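Local coordinates for protein DNA polymerase sliding clamp 2 (Thermococcus kodakarensis, PDB 3LX2) that probably encircles DNA as a homotrimeric ring, a moving platform that tethers DNA polymerase and other proteins during rapid replication, at residues S15-A18 with T19-K22; I5-S9 with A10-E14; L51-P54 with E55-S59; Q30-E34 with G35-R39. All blocks are in the same frame, centred on the assembly; numbering follows the deposited sequence.

How the interactions relate
Along the chain the order is interaction 2, interaction 1, interaction 4, interaction 3, all inside the N-terminal domain of the subunit. Interactions 2 and 1 share helix 10-21: interaction 2 spans its start after strand 3-7, interaction 1 its later turns, with centres about 13 Å apart. Interaction 4 lies on the nine-stranded sheet, where strands 35-41 and 47-54 are neighbours, and interaction 3, its centre about 9 Å away, runs from strand 47-54 into the loop that follows. Leu-16 and Leu-20 of the helix pack on Leu-51 and Leu-53, while Ile-5 meets Phe-58, Val-31 and Ile-36. Their apolar residues thus meet between helix 10-21 and the sheet.

Interaction 1 of 4, residues S15-A18 with T19-K22; sequences SLIA and TLEK
From Ser-15, Leu-16 and Ile-17 the carbonyl oxygens reach the amides four residues further on, so that the chain runs on unbroken through the later turns of helix 10-21, and Lys-22 follows. The bond from Glu-21 N to Ile-17 O is the shortest at 2.9 Å, with the donor almost in line with the carbonyl (C=O...N 161°). Leu-20 N reaches Leu-16 O at 3.3 Å. Thr-19 N meets Ser-15 O at 3.3 Å as well, but stands 38° above the carbonyl plane.

That same Ser-15 oxygen also has the Thr-19 hydroxyl beside it, OG1 lying 3.0 Å from Ser-15 O. OG1 is turned next to its own backbone N (chi1 -51°), which lets it fold back along the helix; Ser-211 OG binds both of these oxygens, so they form a small polar cluster. On the buried flank, Ile-17 and Leu-20 meet through their terminal methyls, CD1 to CD1 at 4.3 Å, and Leu-20 CG comes within 3.3 Å of Leu-16 O. Ile-17 goes on to pack against Phe-76, Leu-77 and Leu-80 of helix 73-80, whereas Leu-16 and Leu-20 lie on strand 47-54. Lys-22, by contrast, is exposed. This is an amphipathic helix laid on a sheet, as in the PCNA fold, where such helices line the inner wall of the ring.

Interaction 2 of 4, residues I5-S9 with A10-E14; sequences IVFDS and AREFE. With SO4 (sulfate ion), chain E.
Ala-10 begins the helix directly after Ser-9, its methyl turned onto Leu-89 of strand 88-93. Next comes Arg-11, whose side chain bends at chi3 and leads outward to a sulfate, probably from the crystallisation liquor. The anion lies at the edge of the guanidinium, and NH1 gives it two weak bonds, the closer being 2.8 Å from Arg-11 NH1 to sulfate O4.

Ser-9 is the N-cap of the helix, and Glu-12 N supplies the capping bond to Ser-9 OG at 3.2 Å, almost straight at 167°. With OG anti to the Ser-9 backbone N (chi1 -178°), the hydroxyl faces the first turn. The Glu-12 side chain runs across that of Phe-7 at about a right angle, with carboxylate and ring planes 49° apart; OE1 lies 3.7 Å from Phe-7 CZ and forms a salt bridge with Arg-235.

Phe-13 N then bonds to Ser-9 O at 3.1 Å, and its ring points an edge toward the face of Phe-7 in an offset edge-to-face pair, centroids 5.8 Å apart. The sulfate is held weakly by Arg-11, with Arg-86 N also bonded to it; the arginine and the amino end of the helix would probably suit an anion here.

Interaction 3 of 4, residues L51-P54 with E55-S59; sequences LNLP and EMLFS
A single backbone hydrogen bond crosses from one segment to the other: Leu-57 N donates to Pro-54 O at 3.0 Å, almost straight at 169°, though tilted from the carbonyl plane. One residue on, Phe-58 N reaches back to Glu-55 O at 3.0 Å, and these two bonds wind residues 55-57 into a short 3-10 turn at the end of strand 47-54.

The turn lies in the loop that takes the chain from the nine-stranded sheet across to strand 60-63, an outermost strand, within this chain, of the five-stranded sheet of the same PCNA domain.

Apolar contacts line the bend. Leu-57 CD1 touches Pro-54 CD at 3.7 Å and, from across, Leu-53 CD2 at 4.1 Å; the two leucine side chains meet at roughly a right angle.

The aromatic contacts belong to Phe-58. Its CG lies beside its own backbone N (chi1 -62°), which brings the ring back to the strand end, where Leu-53 CB meets CZ at 4.0 Å. Leu-53 O and Pro-54 O both approach the rim of the ring, close to its plane, each 3.6 Å from Phe-58 CE2. Beyond the bend the same ring meets those of Tyr-61 and Phe-7.

Interaction 4 of 4, residues Q30-E34 with G35-R39; sequences QVNME and GIQMR
A tight beta hairpin joins strands 26-31 and 35-41, with Met-33 and Glu-34 at the corner of a type I turn. Asn-32 and Gly-35 close it: Asn-32 N donates to Gly-35 O at 2.8 Å, while the return bond from Gly-35 N to Asn-32 O is weak at 3.3 Å. Gly-35 has phi near 158°, a region that residues bearing a CB rarely enter.

Next along the strands, away from the turn, Gln-30 and Gln-37 form a hydrogen-bonded antiparallel pair, Gln-30 N to Gln-37 O being 2.8 Å and Gln-37 N to Gln-30 O 3.0 Å. Val-31 and Ile-36 make the non-hydrogen-bonded pair, with Val-31 CG1 and Ile-36 CG1 in loose touch at 4.4 Å.

On the face that bears the two glutamines, Gln-30 bends at chi2 (74°) and brings NE2 to Asn-32 OD1 at 3.2 Å, in the carbonyl plane of the asparagine amide. The Gln-37 amide stands nearly perpendicular to that of Asn-32, and its NE2 is bonded to Asn-52 OD1.

The hairpin lies in the nine-stranded sheet with strand 67-72 beside 26-31 and strand 47-54 beside 35-41; the face of Val-31 and Ile-36 packs against Ile-5 of strand 3-7.

Interaction 1 of 4, residues S15-A18 with T19-K22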
loop_
_atom_site.group_PDB
_atom_site.type_symbol
_atom_site.label_atom_id
_atom_site.label_comp_id
_atom_site.label_asym_id
_atom_site.label_seq_id
_atom_site.Cartn_x
_atom_site.Cartn_y
_atom_site.Cartn_z
ATOM N N SER A 15 -3.353 2.557 -18.742
ATOM C CA SER A 15 -2.197 1.796 -18.593
ATOM C C SER A 15 -1.229 1.980 -19.783
ATOM O O SER A 15 0.001 2.008 -19.641
ATOM C CB SER A 15 -2.627 0.349 -18.332
ATOM O OG SER A 15 -1.768 -0.452 -19.079
ATOM N N LEU A 16 -1.781 2.178 -20.963
ATOM C CA LEU A 16 -1.017 2.717 -22.076
ATOM C C LEU A 16 -0.518 4.126 -21.794
ATOM O O LEU A 16 0.622 4.493 -22.135
ATOM C CB LEU A 16 -1.928 2.796 -23.263
ATOM C CG LEU A 16 -1.282 3.305 -24.537
ATOM C CD1 LEU A 16 -0.331 2.254 -25.109
ATOM C CD2 LEU A 16 -2.431 3.643 -25.529
ATOM N N ILE A 17 -1.351 4.960 -21.202
ATOM C CA ILE A 17 -0.889 6.327 -21.019
ATOM C C ILE A 17 0.241 6.367 -19.994
ATOM O O ILE A 17 1.181 7.189 -20.140
ATOM C CB ILE A 17 -2.039 7.309 -20.719
ATOM C CG1 ILE A 17 -2.996 7.370 -21.918
ATOM C CG2 ILE A 17 -1.559 8.689 -20.470
ATOM C CD1 ILE A 17 -2.330 7.627 -23.170
ATOM N N ALA A 18 0.149 5.472 -18.995
ATOM C CA ALA A 18 1.134 5.353 -17.927
ATOM C C ALA A 18 2.507 4.976 -18.529
ATOM O O ALA A 18 3.537 5.500 -18.139
ATOM C CB ALA A 18 0.682 4.334 -16.835
ATOM N N THR A 19 2.521 4.105 -19.507
ATOM C CA THR A 19 3.784 3.781 -20.094
ATOM C C THR A 19 4.387 4.997 -20.859
ATOM O O THR A 19 5.560 5.282 -20.735
ATOM C CB THR A 19 3.598 2.551 -20.915
ATOM O OG1 THR A 19 2.954 1.607 -20.071
ATOM C CG2 THR A 19 4.893 2.002 -21.387
ATOM N N LEU A 20 3.557 5.764 -21.536
ATOM C CA LEU A 20 4.039 6.895 -22.326
ATOM C C LEU A 20 4.576 8.008 -21.463
ATOM O O LEU A 20 5.628 8.590 -21.761
ATOM C CB LEU A 20 2.966 7.418 -23.299
ATOM C CG LEU A 20 2.383 6.353 -24.225
ATOM C CD1 LEU A 20 1.365 6.924 -25.276
ATOM C CD2 LEU A 20 3.491 5.581 -24.914
ATOM N N GLU A 21 3.873 8.299 -20.378
ATOM C CA GLU A 21 4.230 9.452 -19.542
ATOM C C GLU A 21 5.616 9.243 -18.948
ATOM O O GLU A 21 6.276 10.199 -18.522
ATOM C CB GLU A 21 3.194 9.636 -18.444
ATOM C CG GLU A 21 3.274 10.952 -17.631
ATOM C CD GLU A 21 4.273 10.867 -16.529
ATOM O OE1 GLU A 21 4.401 9.771 -15.961
ATOM O OE2 GLU A 21 4.957 11.867 -16.225
ATOM N N LYS A 22 6.062 7.995 -18.903
ATOM C CA LYS A 22 7.347 7.712 -18.288
ATOM C C LYS A 22 8.457 8.318 -19.116
ATOM O O LYS A 22 9.443 8.675 -18.558
ATOM C CB LYS A 22 7.588 6.198 -18.117
ATOM C CG LYS A 22 6.759 5.553 -16.992
ATOM C CD LYS A 22 6.999 6.295 -15.668
ATOM C CE LYS A 22 6.028 5.866 -14.597
ATOM N NZ LYS A 22 6.332 4.482 -14.192
#

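Interaction 2 of 4, residues I5-S9 with A10-E14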
loop_
_atom_site.group_PDB
_atom_site.type_symbol
_atom_site.label_atom_id
_atom_site.label_comp_id
_atom_site.label_asym_id
_atom_site.label_seq_id
_atom_site.Cartn_x
_atom_site.Cartn_y
_atom_site.Cartn_z
ATOM N N ILE A 5 -14.853 9.358 -29.941
ATOM C CA ILE A 5 -14.345 8.018 -29.858
ATOM C C ILE A 5 -14.669 7.477 -28.469
ATOM O O ILE A 5 -14.508 8.184 -27.465
ATOM C CB ILE A 5 -12.799 8.053 -30.065
ATOM C CG1 ILE A 5 -12.489 8.227 -31.549
ATOM C CG2 ILE A 5 -12.098 6.820 -29.507
ATOM C CD1 ILE A 5 -11.015 8.664 -31.846
ATOM N N VAL A 6 -15.088 6.222 -28.409
ATOM C CA VAL A 6 -15.479 5.614 -27.172
ATOM C C VAL A 6 -14.729 4.308 -27.024
ATOM O O VAL A 6 -14.822 3.438 -27.919
ATOM C CB VAL A 6 -16.981 5.277 -27.151
ATOM C CG1 VAL A 6 -17.323 4.709 -25.826
ATOM C CG2 VAL A 6 -17.876 6.521 -27.445
ATOM N N PHE A 7 -13.982 4.173 -25.922
ATOM C CA PHE A 7 -13.286 2.931 -25.629
ATOM C C PHE A 7 -13.910 2.315 -24.377
ATOM O O PHE A 7 -14.186 3.000 -23.421
ATOM C CB PHE A 7 -11.764 3.204 -25.492
ATOM C CG PHE A 7 -10.895 1.949 -25.404
ATOM C CD1 PHE A 7 -10.760 1.076 -26.486
ATOM C CD2 PHE A 7 -10.172 1.657 -24.235
ATOM C CE1 PHE A 7 -9.909 -0.105 -26.402
ATOM C CE2 PHE A 7 -9.315 0.510 -24.134
ATOM C CZ PHE A 7 -9.181 -0.373 -25.220
ATOM N N ASP A 8 -14.139 1.022 -24.348
ATOM C CA ASP A 8 -14.907 0.479 -23.215
ATOM C C ASP A 8 -14.109 0.174 -21.953
ATOM O O ASP A 8 -14.645 -0.409 -20.997
ATOM C CB ASP A 8 -15.717 -0.743 -23.621
ATOM C CG ASP A 8 -14.847 -1.858 -24.056
ATOM O OD1 ASP A 8 -13.628 -1.776 -23.794
ATOM O OD2 ASP A 8 -15.371 -2.827 -24.632
ATOM N N SER A 9 -12.838 0.553 -21.911
ATOM C CA SER A 9 -12.086 0.419 -20.655
ATOM C C SER A 9 -11.073 1.546 -20.423
ATOM O O SER A 9 -9.922 1.499 -20.910
ATOM C CB SER A 9 -11.435 -0.962 -20.568
ATOM O OG SER A 9 -10.745 -1.114 -19.347
ATOM N N ALA A 10 -11.513 2.556 -19.682
ATOM C CA ALA A 10 -10.662 3.668 -19.368
ATOM C C ALA A 10 -9.357 3.208 -18.663
ATOM O O ALA A 10 -8.296 3.774 -18.874
ATOM C CB ALA A 10 -11.419 4.661 -18.546
ATOM N N ARG A 11 -9.478 2.163 -17.856
ATOM C CA ARG A 11 -8.375 1.584 -17.088
ATOM C C ARG A 11 -7.350 0.922 -17.963
ATOM O O ARG A 11 -6.189 1.165 -17.770
ATOM C CB ARG A 11 -8.852 0.562 -16.054
ATOM C CG ARG A 11 -9.063 1.097 -14.652
ATOM C CD ARG A 11 -9.978 0.113 -14.079
ATOM N NE ARG A 11 -9.664 -0.386 -12.752
ATOM C CZ ARG A 11 -9.906 -1.638 -12.343
ATOM N NH1 ARG A 11 -10.375 -2.606 -13.154
ATOM N NH2 ARG A 11 -9.649 -1.934 -11.099
ATOM N N GLU A 12 -7.773 0.073 -18.895
ATOM C CA GLU A 12 -6.845 -0.365 -19.942
ATOM C C GLU A 12 -6.152 0.832 -20.517
ATOM O O GLU A 12 -4.929 0.880 -20.498
ATOM C CB GLU A 12 -7.521 -1.186 -21.028
ATOM C CG GLU A 12 -7.162 -2.649 -20.917
ATOM C CD GLU A 12 -8.032 -3.545 -21.776
ATOM O OE1 GLU A 12 -8.570 -3.085 -22.816
ATOM O OE2 GLU A 12 -8.190 -4.728 -21.405
ATOM N N PHE A 13 -6.890 1.837 -20.958
ATOM C CA PHE A 13 -6.232 3.002 -21.601
ATOM C C PHE A 13 -5.302 3.774 -20.684
ATOM O O PHE A 13 -4.291 4.323 -21.129
ATOM C CB PHE A 13 -7.278 3.962 -22.109
ATOM C CG PHE A 13 -6.908 4.655 -23.348
ATOM C CD1 PHE A 13 -6.360 5.923 -23.307
ATOM C CD2 PHE A 13 -7.173 4.082 -24.591
ATOM C CE1 PHE A 13 -6.049 6.626 -24.483
ATOM C CE2 PHE A 13 -6.832 4.802 -25.813
ATOM C CZ PHE A 13 -6.253 6.078 -25.727
ATOM N N GLU A 14 -5.666 3.855 -19.397
ATOM C CA GLU A 14 -4.802 4.450 -18.361
ATOM C C GLU A 14 -3.397 3.839 -18.441
ATOM O O GLU A 14 -2.408 4.498 -18.233
ATOM C CB GLU A 14 -5.398 4.142 -16.992
ATOM C CG GLU A 14 -4.672 4.728 -15.768
ATOM C CD GLU A 14 -3.474 3.904 -15.359
ATOM O OE1 GLU A 14 -3.433 2.719 -15.724
ATOM O OE2 GLU A 14 -2.535 4.431 -14.728
HETATM S S SO4 E . -11.812 -2.829 -16.440
HETATM O O1 SO4 E . -10.907 -2.501 -17.500
HETATM O O2 SO4 E . -12.154 -1.647 -15.638
HETATM O O3 SO4 E . -12.994 -3.324 -17.162
HETATM O O4 SO4 E . -11.241 -3.847 -15.526
#

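Interaction 3 of 4, residues L51-P54 with E55-S59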
loop_
_atom_site.group_PDB
_atom_site.type_symbol
_atom_site.label_atom_id
_atom_site.label_comp_id
_atom_site.label_asym_id
_atom_site.label_seq_id
_atom_site.Cartn_x
_atom_site.Cartn_y
_atom_site.Cartn_z
ATOM N N LEU A 51 2.975 3.580 -32.059
ATOM C CA LEU A 51 1.715 3.198 -31.480
ATOM C C LEU A 51 0.651 3.233 -32.567
ATOM O O LEU A 51 0.444 4.256 -33.247
ATOM C CB LEU A 51 1.378 4.200 -30.367
ATOM C CG LEU A 51 -0.035 4.312 -29.837
ATOM C CD1 LEU A 51 -0.478 2.973 -29.216
ATOM C CD2 LEU A 51 -0.125 5.421 -28.766
ATOM N N ASN A 52 -0.045 2.120 -32.716
ATOM C CA ASN A 52 -1.171 2.103 -33.618
ATOM C C ASN A 52 -2.473 1.482 -33.068
ATOM O O ASN A 52 -2.540 0.300 -32.762
ATOM C CB ASN A 52 -0.764 1.497 -34.955
ATOM C CG ASN A 52 -1.939 1.321 -35.878
ATOM O OD1 ASN A 52 -2.374 2.246 -36.570
ATOM N ND2 ASN A 52 -2.494 0.111 -35.869
ATOM N N LEU A 53 -3.512 2.302 -33.007
ATOM C CA LEU A 53 -4.803 1.924 -32.459
ATOM C C LEU A 53 -5.929 2.018 -33.516
ATOM O O LEU A 53 -6.560 3.066 -33.679
ATOM C CB LEU A 53 -5.125 2.775 -31.215
ATOM C CG LEU A 53 -4.161 2.722 -30.018
ATOM C CD1 LEU A 53 -4.591 3.655 -28.842
ATOM C CD2 LEU A 53 -3.910 1.353 -29.542
ATOM N N PRO A 54 -6.188 0.924 -34.229
ATOM C CA PRO A 54 -7.185 0.925 -35.323
ATOM C C PRO A 54 -8.602 1.091 -34.772
ATOM O O PRO A 54 -8.909 0.596 -33.696
ATOM C CB PRO A 54 -7.030 -0.470 -35.958
ATOM C CG PRO A 54 -5.731 -1.002 -35.455
ATOM C CD PRO A 54 -5.529 -0.388 -34.083
ATOM N N GLU A 55 -9.464 1.754 -35.519
ATOM C CA GLU A 55 -10.840 2.007 -35.082
ATOM C C GLU A 55 -11.579 0.811 -34.571
ATOM O O GLU A 55 -12.376 0.948 -33.650
ATOM C CB GLU A 55 -11.644 2.583 -36.211
ATOM C CG GLU A 55 -11.869 1.588 -37.326
ATOM C CD GLU A 55 -12.679 2.169 -38.431
ATOM O OE1 GLU A 55 -13.613 2.950 -38.163
ATOM O OE2 GLU A 55 -12.360 1.858 -39.587
ATOM N N MET A 56 -11.337 -0.372 -35.136
ATOM C CA MET A 56 -12.065 -1.577 -34.644
ATOM C C MET A 56 -11.935 -1.855 -33.108
ATOM O O MET A 56 -12.752 -2.586 -32.529
ATOM C CB MET A 56 -11.708 -2.843 -35.449
ATOM C CG MET A 56 -10.435 -3.534 -35.012
ATOM S SD MET A 56 -10.169 -5.155 -35.840
ATOM C CE MET A 56 -9.966 -4.445 -37.502
ATOM N N LEU A 57 -10.910 -1.272 -32.464
ATOM C CA LEU A 57 -10.674 -1.458 -31.018
ATOM C C LEU A 57 -11.681 -0.734 -30.138
ATOM O O LEU A 57 -11.857 -1.060 -28.960
ATOM C CB LEU A 57 -9.242 -0.980 -30.680
ATOM C CG LEU A 57 -8.135 -2.001 -30.891
ATOM C CD1 LEU A 57 -6.839 -1.297 -30.712
ATOM C CD2 LEU A 57 -8.318 -3.050 -29.824
ATOM N N PHE A 58 -12.362 0.229 -30.728
ATOM C CA PHE A 58 -13.199 1.183 -30.000
ATOM C C PHE A 58 -14.699 0.850 -30.088
ATOM O O PHE A 58 -15.137 0.531 -31.171
ATOM C CB PHE A 58 -12.894 2.598 -30.556
ATOM C CG PHE A 58 -11.460 3.023 -30.342
ATOM C CD1 PHE A 58 -11.085 3.692 -29.178
ATOM C CD2 PHE A 58 -10.461 2.697 -31.272
ATOM C CE1 PHE A 58 -9.712 4.082 -28.962
ATOM C CE2 PHE A 58 -9.093 3.073 -31.063
ATOM C CZ PHE A 58 -8.726 3.757 -29.896
ATOM N N SER A 59 -15.477 0.914 -28.988
ATOM C CA SER A 59 -16.937 0.706 -29.092
ATOM C C SER A 59 -17.633 1.610 -30.114
ATOM O O SER A 59 -18.481 1.144 -30.860
ATOM C CB SER A 59 -17.659 0.904 -27.783
ATOM O OG SER A 59 -16.885 0.497 -26.706
#

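Interaction 4 of 4, residues Q30-E34 with G35-R39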
loop_
_atom_site.group_PDB
_atom_site.type_symbol
_atom_site.label_atom_id
_atom_site.label_comp_id
_atom_site.label_asym_id
_atom_site.label_seq_id
_atom_site.Cartn_x
_atom_site.Cartn_y
_atom_site.Cartn_z
ATOM N N GLN A 30 -2.012 11.366 -33.728
ATOM C CA GLN A 30 -2.633 11.511 -35.021
ATOM C C GLN A 30 -3.947 10.734 -35.051
ATOM O O GLN A 30 -3.975 9.511 -35.063
ATOM C CB GLN A 30 -1.722 11.084 -36.156
ATOM C CG GLN A 30 -2.337 11.319 -37.548
ATOM C CD GLN A 30 -2.349 12.806 -37.927
ATOM O OE1 GLN A 30 -1.342 13.534 -37.699
ATOM N NE2 GLN A 30 -3.491 13.277 -38.489
ATOM N N VAL A 31 -5.032 11.492 -35.071
ATOM C CA VAL A 31 -6.344 10.919 -35.116
ATOM C C VAL A 31 -6.834 10.831 -36.552
ATOM O O VAL A 31 -7.214 11.854 -37.139
ATOM C CB VAL A 31 -7.338 11.764 -34.322
ATOM C CG1 VAL A 31 -8.598 11.017 -34.159
ATOM C CG2 VAL A 31 -6.764 12.167 -33.002
ATOM N N ASN A 32 -6.867 9.609 -37.090
ATOM C CA ASN A 32 -7.332 9.352 -38.455
ATOM C C ASN A 32 -8.612 8.571 -38.549
ATOM O O ASN A 32 -9.125 8.064 -37.540
ATOM C CB ASN A 32 -6.287 8.572 -39.214
ATOM C CG ASN A 32 -5.023 9.289 -39.276
ATOM O OD1 ASN A 32 -5.021 10.528 -39.213
ATOM N ND2 ASN A 32 -3.911 8.555 -39.346
ATOM N N MET A 33 -9.107 8.451 -39.780
ATOM C CA MET A 33 -10.364 7.763 -40.024
ATOM C C MET A 33 -10.209 6.322 -39.611
ATOM O O MET A 33 -11.086 5.772 -39.005
ATOM C CB MET A 33 -10.732 7.837 -41.494
ATOM C CG MET A 33 -11.521 9.065 -41.870
ATOM S SD MET A 33 -13.251 8.585 -41.831
ATOM C CE MET A 33 -13.218 7.276 -43.093
ATOM N N GLU A 34 -9.074 5.712 -39.908
ATOM C CA GLU A 34 -8.952 4.286 -39.642
ATOM C C GLU A 34 -8.332 3.973 -38.247
ATOM O O GLU A 34 -8.277 2.799 -37.805
ATOM C CB GLU A 34 -8.295 3.545 -40.847
ATOM C CG GLU A 34 -6.809 3.885 -41.181
ATOM C CD GLU A 34 -6.522 5.334 -41.732
ATOM O OE1 GLU A 34 -7.448 6.112 -42.123
ATOM O OE2 GLU A 34 -5.310 5.683 -41.772
ATOM N N GLY A 35 -7.938 5.031 -37.541
ATOM C CA GLY A 35 -7.467 4.830 -36.209
ATOM C C GLY A 35 -6.577 5.914 -35.672
ATOM O O GLY A 35 -6.511 6.976 -36.254
ATOM N N ILE A 36 -5.950 5.641 -34.523
ATOM C CA ILE A 36 -5.021 6.571 -33.847
ATOM C C ILE A 36 -3.589 6.031 -33.932
ATOM O O ILE A 36 -3.338 4.797 -33.859
ATOM C CB ILE A 36 -5.387 6.767 -32.346
ATOM C CG1 ILE A 36 -6.594 7.686 -32.148
ATOM C CG2 ILE A 36 -4.224 7.350 -31.512
ATOM C CD1 ILE A 36 -7.435 7.303 -30.918
ATOM N N GLN A 37 -2.656 6.974 -34.059
ATOM C CA GLN A 37 -1.235 6.687 -34.225
ATOM C C GLN A 37 -0.410 7.745 -33.550
ATOM O O GLN A 37 -0.730 8.934 -33.589
ATOM C CB GLN A 37 -0.855 6.610 -35.732
ATOM C CG GLN A 37 -1.434 5.366 -36.441
ATOM C CD GLN A 37 -1.258 5.364 -37.954
ATOM O OE1 GLN A 37 -0.935 6.382 -38.584
ATOM N NE2 GLN A 37 -1.500 4.212 -38.551
ATOM N N MET A 38 0.662 7.297 -32.927
ATOM C CA MET A 38 1.622 8.182 -32.362
ATOM C C MET A 38 2.986 7.583 -32.585
ATOM O O MET A 38 3.149 6.372 -32.590
ATOM C CB MET A 38 1.370 8.382 -30.882
ATOM C CG MET A 38 2.543 9.008 -30.173
ATOM S SD MET A 38 2.207 9.015 -28.422
ATOM C CE MET A 38 3.816 9.348 -27.790
ATOM N N ARG A 39 3.955 8.466 -32.774
ATOM C CA ARG A 39 5.320 8.108 -32.940
ATOM C C ARG A 39 6.087 9.229 -32.324
ATOM O O ARG A 39 5.861 10.391 -32.658
ATOM C CB ARG A 39 5.699 7.981 -34.401
ATOM C CG ARG A 39 7.151 7.491 -34.529
ATOM C CD ARG A 39 7.549 7.044 -35.918
ATOM N NE ARG A 39 6.743 5.971 -36.514
ATOM C CZ ARG A 39 6.925 5.551 -37.766
ATOM N NH1 ARG A 39 7.878 6.122 -38.527
ATOM N NH2 ARG A 39 6.174 4.575 -38.268
#